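Local structure of microtubule-associated protein 1A/1B, light chain 3, putative (Trypanosoma brucei, 3H9D) at residues L79-Y82 / V87-S90; V81-T86 / S99-E104; A95-K100 / G106-K111. The protein probably takes part in autophagy as a ubiquitin-like protein of the ATG8 family, whose members become attached to membrane phosphatidylethanolamine. All coordinates share one frame; numbering follows the deposited sequence.

Interaction 1. Residues L79-Y82 / V87-S90; sequences LFVY and VLPS
V87 meets the ring of Y82 obliquely and reaches F80 mainly at CB, with the F80 ring also only obliquely placed. The setting is a β-hairpin of the ubiquitin-like fold, at the edge of the sheet. The CD1-CE1 side of the Y82 ring comes nearest to V87. Its CD1 is 3.4 Å from V87 N, and its CE1 is 3.6 Å from V87 CB. At F80 the contact is made by the root of the side chain: CB lies 4.0 Å from V87 CG2. That same methyl is 3.9 Å from Y82 CE1, so it bridges the two aromatic residues. Y82 and V87 form an antiparallel non-hydrogen-bonded pair with their side chains on one face. With CG anti to its carbonyl carbon (chi1 -54°), Y82 turns its ring across V87 at a slant.

V81 and L88 pack on the other face. V81 CG2 is 4.0 Å from L88 CD1, and the two side chains meet at an angle. Helix 60-71 closes over them through V60, which touches both, and M110 lies beside them on the neighbouring strand.

V81 and L88 are linked twice through their backbones. One link runs through a water, which accepts from V81 N and donates to L88 O. The other is direct, from L88 N to V81 O, 2.8 Å long with an N-H...O angle of 142°.

Interaction 2. Residues V81-T86 / S99-E104; sequences VYTNDT and SKYKDE
A two-residue β-hairpin with a type I' turn, T83 to T86, meets the C-terminal end of helix 94-101 here. The last helical residue, Y101, reaches out to T83 and N84. The contact is made by van der Waals packing.

T83 comes in over one face of the Y101 ring. Its CB lies 4.2 Å from Y101 CG, near the root of the ring. Its methyl CG2 reaches further down, to 3.6 Å from Y101 CB. K100 lies on the opposite face, with its CG over the ring centre, 4.0 Å above the plane. The ring is thus held between a threonine of the hairpin and the preceding residue of its own helix.

N84 meets the ring further out. Its CB is 3.8 Å from both Y101 CD1 and Y101 CE1, and it approaches obliquely. The CG of N84 is swung away from its own backbone N (chi1 -164°). This sends the amide across the ring, out past its CD1-CE1 side, with ND2 4.2 Å from Y101 CE1. The amide is not stacked on the ring: the two planes are 41° apart.

The turn itself is closed by two backbone bonds, T86 N to T83 O (2.9 Å) and T83 N to T86 O (3.2 Å). T83 also touches L108 and L88, so its side chain sits in a buried spot shared by strand, loop and helix. After Y101 the chain leaves the helix at K102, and D103 forms a salt bridge with K9 of the N-terminal helix 7-11. N84 and D85 both have left-handed backbone conformations, as is typical of the type I' turn in tight β-hairpins.

Interaction 3. Residues A95-K100 / G106-K111; sequences ADIYSK and GFLYMK
L108 and Y98 have the most surface buried in this contact, which packs helix 94-101 onto the central strand 108-113 of the ubiquitin-like sheet. The two side chains run past each other in opposite directions. L108 points from the strand toward the helix, while Y98 reaches back over the start of the strand. The CD1 corner of the Y98 ring lies 3.9 Å from L108 CB.

Y98 sets its CG anti to the backbone N (chi1 176°), which sends the ring toward G106, in the loop before the strand. There its hydroxyl donates a hydrogen bond to G106 O, with Y98 OH 2.8 Å from the acceptor. The carbonyl oxygen lies at the ring edge, near the ring plane. From the acceptor's side, the donor sits 17° out of the carbonyl plane, and the angle at the oxygen is 139°. The bond ties a buried phenol to the loop entering the strand. G106 has a positive phi, a conformation that suits glycine. R25 of helix 14-27 and P33 of the neighbouring strand also touch Y98.

The branched end of L108 fits against the backbone and side chain of I97. L108 CD1 is 3.6 Å from I97 O. The other methyl, L108 CD2, meets I97 CG2 at 4.1 Å.

In the fold
After helix 60-71 the chain enters strand 80-83 and turns back. Interaction 1 closes this hairpin at the sheet edge. The chain then crosses to helix 94-101, whose end returns to the turn in interaction 2. T83 and N84 lie inside the Y82-V87 loop and Y101 outside it, so interaction 2 crosses interaction 1. A short connection leads into strand 108-113, and interaction 3 folds it back onto the helix. Y98 precedes Y101 and L108 follows it, so interaction 3 crosses interaction 2. Interactions 1 and 3 are in series, with L88 and I97 touching between them. Together the contacts tie the edge hairpin, helix 94-101 and strand 108-113.

Interaction 1. Residues L79-Y82 / V87-S90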
ATOM      1  N   LEU A  79     -22.884   9.688 -10.473  1.00 24.06           N
ATOM      2  CA  LEU A  79     -21.651   8.959 -10.261  1.00 23.59           C
ATOM      3  C   LEU A  79     -20.541   9.982 -10.145  1.00 23.67           C
ATOM      4  O   LEU A  79     -20.354  10.809 -11.047  1.00 25.08           O
ATOM      5  CB  LEU A  79     -21.379   8.007 -11.435  1.00 23.25           C
ATOM      6  CG  LEU A  79     -20.117   7.128 -11.475  1.00 22.53           C
ATOM      7  CD1 LEU A  79     -19.986   6.230 -10.225  1.00 19.54           C
ATOM      8  CD2 LEU A  79     -20.117   6.286 -12.760  1.00 18.85           C
ATOM      9  N   PHE A  80     -19.810   9.935  -9.032  1.00 22.91           N
ATOM     10  CA  PHE A  80     -18.721  10.882  -8.797  1.00 23.77           C
ATOM     11  C   PHE A  80     -17.359  10.194  -8.879  1.00 24.22           C
ATOM     12  O   PHE A  80     -17.242   9.008  -8.585  1.00 23.31           O
ATOM     13  CB  PHE A  80     -18.906  11.586  -7.439  1.00 23.14           C
ATOM     14  CG  PHE A  80     -20.264  12.227  -7.270  1.00 22.75           C
ATOM     15  CD1 PHE A  80     -21.277  11.567  -6.588  1.00 21.89           C
ATOM     16  CD2 PHE A  80     -20.526  13.487  -7.796  1.00 21.49           C
ATOM     17  CE1 PHE A  80     -22.530  12.143  -6.442  1.00 20.15           C
ATOM     18  CE2 PHE A  80     -21.784  14.081  -7.650  1.00 18.85           C
ATOM     19  CZ  PHE A  80     -22.781  13.408  -6.976  1.00 20.81           C
ATOM     20  N   VAL A  81     -16.335  10.938  -9.291  1.00 24.81           N
ATOM     21  CA  VAL A  81     -14.966  10.416  -9.266  1.00 25.76           C
ATOM     22  C   VAL A  81     -14.005  11.344  -8.536  1.00 26.39           C
ATOM     23  O   VAL A  81     -14.215  12.547  -8.473  1.00 26.27           O
ATOM     24  CB  VAL A  81     -14.414  10.013 -10.674  1.00 26.78           C
ATOM     25  CG1 VAL A  81     -15.171   8.795 -11.218  1.00 26.01           C
ATOM     26  CG2 VAL A  81     -14.446  11.195 -11.657  1.00 25.76           C
ATOM     27  N   TYR A  82     -12.955  10.757  -7.972  1.00 28.07           N
ATOM     28  CA  TYR A  82     -12.079  11.447  -7.039  1.00 28.41           C
ATOM     29  C   TYR A  82     -10.629  11.130  -7.381  1.00 30.39           C
ATOM     30  O   TYR A  82     -10.316  10.006  -7.769  1.00 30.49           O
ATOM     31  CB  TYR A  82     -12.395  11.000  -5.595  1.00 26.51           C
ATOM     32  CG  TYR A  82     -13.855  11.145  -5.191  1.00 23.71           C
ATOM     33  CD1 TYR A  82     -14.295  12.265  -4.488  1.00 23.38           C
ATOM     34  CD2 TYR A  82     -14.797  10.162  -5.508  1.00 22.43           C
ATOM     35  CE1 TYR A  82     -15.636  12.405  -4.113  1.00 20.16           C
ATOM     36  CE2 TYR A  82     -16.142  10.296  -5.141  1.00 17.60           C
ATOM     37  CZ  TYR A  82     -16.549  11.419  -4.445  1.00 19.87           C
ATOM     38  OH  TYR A  82     -17.870  11.567  -4.081  1.00 19.72           O
ATOM     39  N   VAL A  87     -13.266  15.401  -5.195  1.00 36.96           N
ATOM     40  CA  VAL A  87     -14.177  15.148  -6.314  1.00 35.12           C
ATOM     41  C   VAL A  87     -13.691  15.892  -7.554  1.00 34.88           C
ATOM     42  O   VAL A  87     -13.079  16.962  -7.447  1.00 34.33           O
ATOM     43  CB  VAL A  87     -15.673  15.498  -5.955  1.00 35.34           C
ATOM     44  CG1 VAL A  87     -15.909  17.023  -5.854  1.00 35.22           C
ATOM     45  CG2 VAL A  87     -16.646  14.864  -6.942  1.00 30.56           C
ATOM     46  N   LEU A  88     -13.940  15.306  -8.719  1.00 34.13           N
ATOM     47  CA  LEU A  88     -13.494  15.883  -9.982  1.00 34.71           C
ATOM     48  C   LEU A  88     -14.629  16.550 -10.749  1.00 35.25           C
ATOM     49  O   LEU A  88     -15.741  16.011 -10.806  1.00 35.39           O
ATOM     50  CB  LEU A  88     -12.834  14.823 -10.863  1.00 33.63           C
ATOM     51  CG  LEU A  88     -11.426  14.363 -10.518  1.00 32.43           C
ATOM     52  CD1 LEU A  88     -11.000  13.291 -11.510  1.00 32.11           C
ATOM     53  CD2 LEU A  88     -10.467  15.528 -10.548  1.00 27.46           C
ATOM     54  N   PRO A  89     -14.350  17.727 -11.344  1.00 36.05           N
ATOM     55  CA  PRO A  89     -15.347  18.327 -12.222  1.00 36.79           C
ATOM     56  C   PRO A  89     -15.323  17.633 -13.582  1.00 36.92           C
ATOM     57  O   PRO A  89     -14.258  17.476 -14.183  1.00 36.86           O
ATOM     58  CB  PRO A  89     -14.894  19.789 -12.331  1.00 36.20           C
ATOM     59  CG  PRO A  89     -13.430  19.766 -12.072  1.00 36.38           C
ATOM     60  CD  PRO A  89     -13.127  18.550 -11.235  1.00 36.54           C
ATOM     61  N   SER A  90     -16.494  17.212 -14.046  1.00 37.28           N
ATOM     62  CA  SER A  90     -16.637  16.557 -15.345  1.00 38.43           C
ATOM     63  C   SER A  90     -16.067  17.355 -16.531  1.00 39.47           C
ATOM     64  O   SER A  90     -15.803  16.791 -17.597  1.00 40.00           O
ATOM     65  CB  SER A  90     -18.100  16.185 -15.587  1.00 38.75           C
ATOM     66  OG  SER A  90     -18.959  17.248 -15.241  1.00 37.94           O
TER
HETATM   67  O   HOH W   1     -17.200  13.401 -10.573  1.00 16.98           O

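Interaction 2. Residues V81-T86 / S99-E104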
ATOM      1  N   VAL A  81     -16.335  10.938  -9.291  1.00 24.81           N
ATOM      2  CA  VAL A  81     -14.966  10.416  -9.266  1.00 25.76           C
ATOM      3  C   VAL A  81     -14.005  11.344  -8.536  1.00 26.39           C
ATOM      4  O   VAL A  81     -14.215  12.547  -8.473  1.00 26.27           O
ATOM      5  CB  VAL A  81     -14.414  10.013 -10.674  1.00 26.78           C
ATOM      6  CG1 VAL A  81     -15.171   8.795 -11.218  1.00 26.01           C
ATOM      7  CG2 VAL A  81     -14.446  11.195 -11.657  1.00 25.76           C
ATOM      8  N   TYR A  82     -12.955  10.757  -7.972  1.00 28.07           N
ATOM      9  CA  TYR A  82     -12.079  11.447  -7.039  1.00 28.41           C
ATOM     10  C   TYR A  82     -10.629  11.130  -7.381  1.00 30.39           C
ATOM     11  O   TYR A  82     -10.316  10.006  -7.769  1.00 30.49           O
ATOM     12  CB  TYR A  82     -12.395  11.000  -5.595  1.00 26.51           C
ATOM     13  CG  TYR A  82     -13.855  11.145  -5.191  1.00 23.71           C
ATOM     14  CD1 TYR A  82     -14.295  12.265  -4.488  1.00 23.38           C
ATOM     15  CD2 TYR A  82     -14.797  10.162  -5.508  1.00 22.43           C
ATOM     16  CE1 TYR A  82     -15.636  12.405  -4.113  1.00 20.16           C
ATOM     17  CE2 TYR A  82     -16.142  10.296  -5.141  1.00 17.60           C
ATOM     18  CZ  TYR A  82     -16.549  11.419  -4.445  1.00 19.87           C
ATOM     19  OH  TYR A  82     -17.870  11.567  -4.081  1.00 19.72           O
ATOM     20  N   THR A  83      -9.765  12.137  -7.294  1.00 32.58           N
ATOM     21  CA  THR A  83      -8.327  11.920  -7.202  1.00 35.82           C
ATOM     22  C   THR A  83      -7.855  12.763  -6.031  1.00 37.48           C
ATOM     23  O   THR A  83      -8.442  13.810  -5.755  1.00 37.48           O
ATOM     24  CB  THR A  83      -7.510  12.343  -8.459  1.00 36.04           C
ATOM     25  OG1 THR A  83      -8.313  12.310  -9.646  1.00 38.73           O
ATOM     26  CG2 THR A  83      -6.334  11.407  -8.633  1.00 36.83           C
ATOM     27  N   ASN A  84      -6.808  12.304  -5.346  1.00 39.18           N
ATOM     28  CA  ASN A  84      -6.261  13.007  -4.182  1.00 41.21           C
ATOM     29  C   ASN A  84      -7.359  13.485  -3.224  1.00 41.80           C
ATOM     30  O   ASN A  84      -7.336  14.627  -2.759  1.00 43.29           O
ATOM     31  CB  ASN A  84      -5.366  14.175  -4.629  1.00 41.18           C
ATOM     32  CG  ASN A  84      -4.481  14.701  -3.510  1.00 44.31           C
ATOM     33  OD1 ASN A  84      -3.999  13.936  -2.667  1.00 46.87           O
ATOM     34  ND2 ASN A  84      -4.268  16.017  -3.494  1.00 45.80           N
ATOM     35  N   ASP A  85      -8.329  12.606  -2.967  1.00 42.03           N
ATOM     36  CA  ASP A  85      -9.423  12.835  -2.000  1.00 41.60           C
ATOM     37  C   ASP A  85     -10.345  14.020  -2.330  1.00 39.92           C
ATOM     38  O   ASP A  85     -11.114  14.479  -1.480  1.00 39.00           O
ATOM     39  CB  ASP A  85      -8.871  12.951  -0.568  1.00 42.52           C
ATOM     40  CG  ASP A  85      -9.655  12.120   0.425  1.00 45.08           C
ATOM     41  OD1 ASP A  85      -9.652  10.876   0.293  1.00 49.33           O
ATOM     42  OD2 ASP A  85     -10.264  12.703   1.347  1.00 47.79           O
ATOM     43  N   THR A  86     -10.270  14.505  -3.566  1.00 39.42           N
ATOM     44  CA  THR A  86     -11.149  15.586  -4.015  1.00 39.04           C
ATOM     45  C   THR A  86     -11.950  15.176  -5.255  1.00 38.27           C
ATOM     46  O   THR A  86     -11.381  14.673  -6.235  1.00 37.64           O
ATOM     47  CB  THR A  86     -10.387  16.928  -4.283  1.00 39.80           C
ATOM     48  OG1 THR A  86     -10.168  17.100  -5.687  1.00 41.74           O
ATOM     49  CG2 THR A  86      -9.046  16.990  -3.545  1.00 38.58           C
ATOM     50  N   SER A  99      -1.582  14.105 -15.446  1.00 38.76           N
ATOM     51  CA  SER A  99      -0.235  14.675 -15.334  1.00 38.79           C
ATOM     52  C   SER A  99       0.023  15.299 -13.970  1.00 39.57           C
ATOM     53  O   SER A  99       1.146  15.246 -13.455  1.00 39.75           O
ATOM     54  CB  SER A  99      -0.008  15.708 -16.437  1.00 39.00           C
ATOM     55  OG  SER A  99      -0.559  15.251 -17.662  1.00 41.17           O
ATOM     56  N   LYS A 100      -1.019  15.893 -13.393  1.00 39.70           N
ATOM     57  CA  LYS A 100      -0.940  16.500 -12.072  1.00 39.78           C
ATOM     58  C   LYS A 100      -0.917  15.435 -10.975  1.00 40.45           C
ATOM     59  O   LYS A 100      -0.074  15.481 -10.071  1.00 41.71           O
ATOM     60  CB  LYS A 100      -2.126  17.456 -11.863  1.00 40.47           C
ATOM     61  CG  LYS A 100      -2.049  18.325 -10.609  1.00 40.18           C
ATOM     62  CD  LYS A 100      -3.072  19.459 -10.644  1.00 42.59           C
ATOM     63  CE  LYS A 100      -3.135  20.198  -9.302  1.00 44.48           C
ATOM     64  NZ  LYS A 100      -3.729  21.575  -9.393  1.00 43.10           N
ATOM     65  N   TYR A 101      -1.833  14.470 -11.069  1.00 40.33           N
ATOM     66  CA  TYR A 101      -2.125  13.564  -9.955  1.00 39.44           C
ATOM     67  C   TYR A 101      -1.611  12.131 -10.112  1.00 38.62           C
ATOM     68  O   TYR A 101      -1.895  11.287  -9.265  1.00 39.27           O
ATOM     69  CB  TYR A 101      -3.634  13.520  -9.689  1.00 39.73           C
ATOM     70  CG  TYR A 101      -4.286  14.830  -9.276  1.00 41.51           C
ATOM     71  CD1 TYR A 101      -4.142  15.330  -7.982  1.00 41.71           C
ATOM     72  CD2 TYR A 101      -5.083  15.549 -10.174  1.00 39.36           C
ATOM     73  CE1 TYR A 101      -4.754  16.519  -7.597  1.00 44.31           C
ATOM     74  CE2 TYR A 101      -5.702  16.734  -9.800  1.00 40.46           C
ATOM     75  CZ  TYR A 101      -5.533  17.218  -8.509  1.00 44.49           C
ATOM     76  OH  TYR A 101      -6.148  18.397  -8.128  1.00 44.21           O
ATOM     77  N   LYS A 102      -0.867  11.847 -11.177  1.00 37.28           N
ATOM     78  CA  LYS A 102      -0.338  10.494 -11.390  1.00 36.17           C
ATOM     79  C   LYS A 102       0.595  10.033 -10.270  1.00 35.27           C
ATOM     80  O   LYS A 102       1.440  10.793  -9.792  1.00 35.41           O
ATOM     81  CB  LYS A 102       0.361  10.358 -12.751  1.00 35.57           C
ATOM     82  CG  LYS A 102       1.650  11.162 -12.907  1.00 36.50           C
ATOM     83  CD  LYS A 102       2.026  11.274 -14.370  1.00 38.58           C
ATOM     84  CE  LYS A 102       3.454  11.725 -14.558  1.00 39.02           C
ATOM     85  NZ  LYS A 102       3.835  11.681 -16.005  1.00 41.74           N
ATOM     86  N   ASP A 103       0.414   8.779  -9.865  1.00 34.14           N
ATOM     87  CA  ASP A 103       1.251   8.129  -8.864  1.00 33.04           C
ATOM     88  C   ASP A 103       2.654   7.923  -9.440  1.00 32.31           C
ATOM     89  O   ASP A 103       2.839   7.919 -10.651  1.00 33.47           O
ATOM     90  CB  ASP A 103       0.622   6.776  -8.471  1.00 32.05           C
ATOM     91  CG  ASP A 103       1.200   6.197  -7.190  1.00 29.81           C
ATOM     92  OD1 ASP A 103       2.105   5.341  -7.273  1.00 27.48           O
ATOM     93  OD2 ASP A 103       0.747   6.596  -6.099  1.00 29.14           O
ATOM     94  N   GLU A 104       3.633   7.759  -8.560  1.00 32.18           N
ATOM     95  CA  GLU A 104       5.004   7.411  -8.927  1.00 32.46           C
ATOM     96  C   GLU A 104       5.112   6.192  -9.858  1.00 32.30           C
ATOM     97  O   GLU A 104       5.990   6.143 -10.727  1.00 31.54           O
ATOM     98  CB  GLU A 104       5.825   7.167  -7.658  1.00 32.97           C
ATOM     99  OE1 GLU A 104       8.937   6.024  -7.325  1.00 38.41           O
ATOM    100  OE2 GLU A 104       8.349   8.862  -7.995  1.00 51.28           O
TER

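Interaction 3. Residues A95-K100 / G106-K111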
ATOM      1  N   ALA A  95      -6.489  14.037 -19.159  1.00 33.86           N
ATOM      2  CA  ALA A  95      -5.052  14.148 -19.401  1.00 33.42           C
ATOM      3  C   ALA A  95      -4.362  15.269 -18.616  1.00 34.11           C
ATOM      4  O   ALA A  95      -3.131  15.275 -18.506  1.00 34.90           O
ATOM      5  CB  ALA A  95      -4.800  14.306 -20.885  1.00 34.65           C
ATOM      6  N   ASP A  96      -5.148  16.216 -18.095  1.00 33.95           N
ATOM      7  CA  ASP A  96      -4.667  17.198 -17.114  1.00 33.69           C
ATOM      8  C   ASP A  96      -4.636  16.581 -15.716  1.00 32.97           C
ATOM      9  O   ASP A  96      -3.700  16.812 -14.947  1.00 32.13           O
ATOM     10  CB  ASP A  96      -5.556  18.452 -17.088  1.00 33.22           C
ATOM     11  CG  ASP A  96      -5.334  19.380 -18.293  1.00 37.18           C
ATOM     12  OD1 ASP A  96      -4.297  19.268 -18.992  1.00 36.76           O
ATOM     13  OD2 ASP A  96      -6.216  20.241 -18.525  1.00 37.69           O
ATOM     14  N   ILE A  97      -5.683  15.820 -15.391  1.00 32.75           N
ATOM     15  CA  ILE A  97      -5.774  15.079 -14.128  1.00 33.58           C
ATOM     16  C   ILE A  97      -4.645  14.051 -14.038  1.00 34.14           C
ATOM     17  O   ILE A  97      -4.028  13.891 -12.987  1.00 36.05           O
ATOM     18  CB  ILE A  97      -7.168  14.382 -13.952  1.00 33.46           C
ATOM     19  CG1 ILE A  97      -8.325  15.348 -14.260  1.00 32.25           C
ATOM     20  CG2 ILE A  97      -7.319  13.772 -12.556  1.00 30.58           C
ATOM     21  CD1 ILE A  97      -8.417  16.573 -13.343  1.00 30.32           C
ATOM     22  N   TYR A  98      -4.354  13.383 -15.149  1.00 35.44           N
ATOM     23  CA  TYR A  98      -3.293  12.390 -15.170  1.00 36.15           C
ATOM     24  C   TYR A  98      -1.945  12.999 -14.795  1.00 37.48           C
ATOM     25  O   TYR A  98      -1.262  12.484 -13.913  1.00 37.11           O
ATOM     26  CB  TYR A  98      -3.211  11.681 -16.528  1.00 36.42           C
ATOM     27  CG  TYR A  98      -2.056  10.706 -16.604  1.00 37.53           C
ATOM     28  CD1 TYR A  98      -2.153   9.433 -16.036  1.00 38.96           C
ATOM     29  CD2 TYR A  98      -0.860  11.060 -17.222  1.00 35.71           C
ATOM     30  CE1 TYR A  98      -1.089   8.540 -16.090  1.00 38.67           C
ATOM     31  CE2 TYR A  98       0.208  10.175 -17.278  1.00 36.16           C
ATOM     32  CZ  TYR A  98       0.088   8.919 -16.710  1.00 37.60           C
ATOM     33  OH  TYR A  98       1.151   8.040 -16.765  1.00 39.37           O
ATOM     34  N   SER A  99      -1.582  14.105 -15.446  1.00 38.76           N
ATOM     35  CA  SER A  99      -0.235  14.675 -15.334  1.00 38.79           C
ATOM     36  C   SER A  99       0.023  15.299 -13.970  1.00 39.57           C
ATOM     37  O   SER A  99       1.146  15.246 -13.455  1.00 39.75           O
ATOM     38  CB  SER A  99      -0.008  15.708 -16.437  1.00 39.00           C
ATOM     39  OG  SER A  99      -0.559  15.251 -17.662  1.00 41.17           O
ATOM     40  N   LYS A 100      -1.019  15.893 -13.393  1.00 39.70           N
ATOM     41  CA  LYS A 100      -0.940  16.500 -12.072  1.00 39.78           C
ATOM     42  C   LYS A 100      -0.917  15.435 -10.975  1.00 40.45           C
ATOM     43  O   LYS A 100      -0.074  15.481 -10.071  1.00 41.71           O
ATOM     44  CB  LYS A 100      -2.126  17.456 -11.863  1.00 40.47           C
ATOM     45  CG  LYS A 100      -2.049  18.325 -10.609  1.00 40.18           C
ATOM     46  CD  LYS A 100      -3.072  19.459 -10.644  1.00 42.59           C
ATOM     47  CE  LYS A 100      -3.135  20.198  -9.302  1.00 44.48           C
ATOM     48  NZ  LYS A 100      -3.729  21.575  -9.393  1.00 43.10           N
ATOM     49  N   GLY A 106       3.178   5.480 -12.212  1.00 30.36           N
ATOM     50  CA  GLY A 106       2.717   5.881 -13.549  1.00 29.84           C
ATOM     51  C   GLY A 106       1.215   5.763 -13.746  1.00 29.67           C
ATOM     52  O   GLY A 106       0.685   6.174 -14.786  1.00 29.47           O
ATOM     53  N   PHE A 107       0.536   5.189 -12.749  1.00 28.17           N
ATOM     54  CA  PHE A 107      -0.917   5.036 -12.760  1.00 26.69           C
ATOM     55  C   PHE A 107      -1.573   6.263 -12.149  1.00 26.06           C
ATOM     56  O   PHE A 107      -1.002   6.895 -11.263  1.00 25.27           O
ATOM     57  CB  PHE A 107      -1.350   3.791 -11.969  1.00 25.82           C
ATOM     58  CG  PHE A 107      -1.250   2.504 -12.744  1.00 26.45           C
ATOM     59  CD1 PHE A 107      -0.309   1.534 -12.393  1.00 26.04           C
ATOM     60  CD2 PHE A 107      -2.109   2.249 -13.818  1.00 24.79           C
ATOM     61  CE1 PHE A 107      -0.209   0.330 -13.114  1.00 24.29           C
ATOM     62  CE2 PHE A 107      -2.022   1.054 -14.542  1.00 23.11           C
ATOM     63  CZ  PHE A 107      -1.064   0.088 -14.188  1.00 23.25           C
ATOM     64  N   LEU A 108      -2.760   6.603 -12.641  1.00 24.91           N
ATOM     65  CA  LEU A 108      -3.617   7.574 -11.977  1.00 25.17           C
ATOM     66  C   LEU A 108      -4.629   6.813 -11.137  1.00 24.18           C
ATOM     67  O   LEU A 108      -5.433   6.055 -11.673  1.00 23.46           O
ATOM     68  CB  LEU A 108      -4.340   8.472 -12.994  1.00 25.96           C
ATOM     69  CG  LEU A 108      -5.399   9.454 -12.462  1.00 27.44           C
ATOM     70  CD1 LEU A 108      -4.740  10.601 -11.708  1.00 28.72           C
ATOM     71  CD2 LEU A 108      -6.277   9.992 -13.585  1.00 25.63           C
ATOM     72  N   TYR A 109      -4.588   7.015  -9.822  1.00 22.88           N
ATOM     73  CA  TYR A 109      -5.516   6.329  -8.919  1.00 22.28           C
ATOM     74  C   TYR A 109      -6.778   7.143  -8.696  1.00 21.94           C
ATOM     75  O   TYR A 109      -6.735   8.251  -8.166  1.00 23.27           O
ATOM     76  CB  TYR A 109      -4.841   5.989  -7.579  1.00 21.45           C
ATOM     77  CG  TYR A 109      -3.835   4.878  -7.694  1.00 22.61           C
ATOM     78  CD1 TYR A 109      -2.566   5.105  -8.239  1.00 24.45           C
ATOM     79  CD2 TYR A 109      -4.150   3.596  -7.276  1.00 23.93           C
ATOM     80  CE1 TYR A 109      -1.641   4.067  -8.362  1.00 26.00           C
ATOM     81  CE2 TYR A 109      -3.229   2.560  -7.381  1.00 25.43           C
ATOM     82  CZ  TYR A 109      -1.980   2.798  -7.925  1.00 24.17           C
ATOM     83  OH  TYR A 109      -1.083   1.754  -8.028  1.00 23.04           O
ATOM     84  N   MET A 110      -7.907   6.582  -9.096  1.00 21.21           N
ATOM     85  CA  MET A 110      -9.176   7.282  -8.957  1.00 21.58           C
ATOM     86  C   MET A 110     -10.082   6.474  -8.074  1.00 20.19           C
ATOM     87  O   MET A 110      -9.943   5.260  -8.011  1.00 20.85           O
ATOM     88  CB  MET A 110      -9.842   7.490 -10.319  1.00 21.39           C
ATOM     89  CG  MET A 110      -8.968   8.189 -11.338  1.00 23.78           C
ATOM     90  SD  MET A 110      -9.830   8.449 -12.890  1.00 32.54           S
ATOM     91  CE  MET A 110     -11.046   9.675 -12.405  1.00 26.34           C
ATOM     92  N   LYS A 111     -10.984   7.157  -7.376  1.00 20.27           N
ATOM     93  CA  LYS A 111     -12.073   6.513  -6.647  1.00 20.08           C
ATOM     94  C   LYS A 111     -13.379   6.932  -7.291  1.00 19.23           C
ATOM     95  O   LYS A 111     -13.454   7.974  -7.935  1.00 18.54           O
ATOM     96  CB  LYS A 111     -12.076   6.930  -5.170  1.00 21.60           C
ATOM     97  CG  LYS A 111     -10.758   6.756  -4.434  1.00 22.41           C
ATOM     98  CD  LYS A 111     -10.781   5.561  -3.498  1.00 31.90           C
ATOM     99  CE  LYS A 111     -10.313   4.290  -4.190  1.00 33.35           C
ATOM    100  NZ  LYS A 111     -10.403   3.116  -3.286  1.00 35.17           N
TER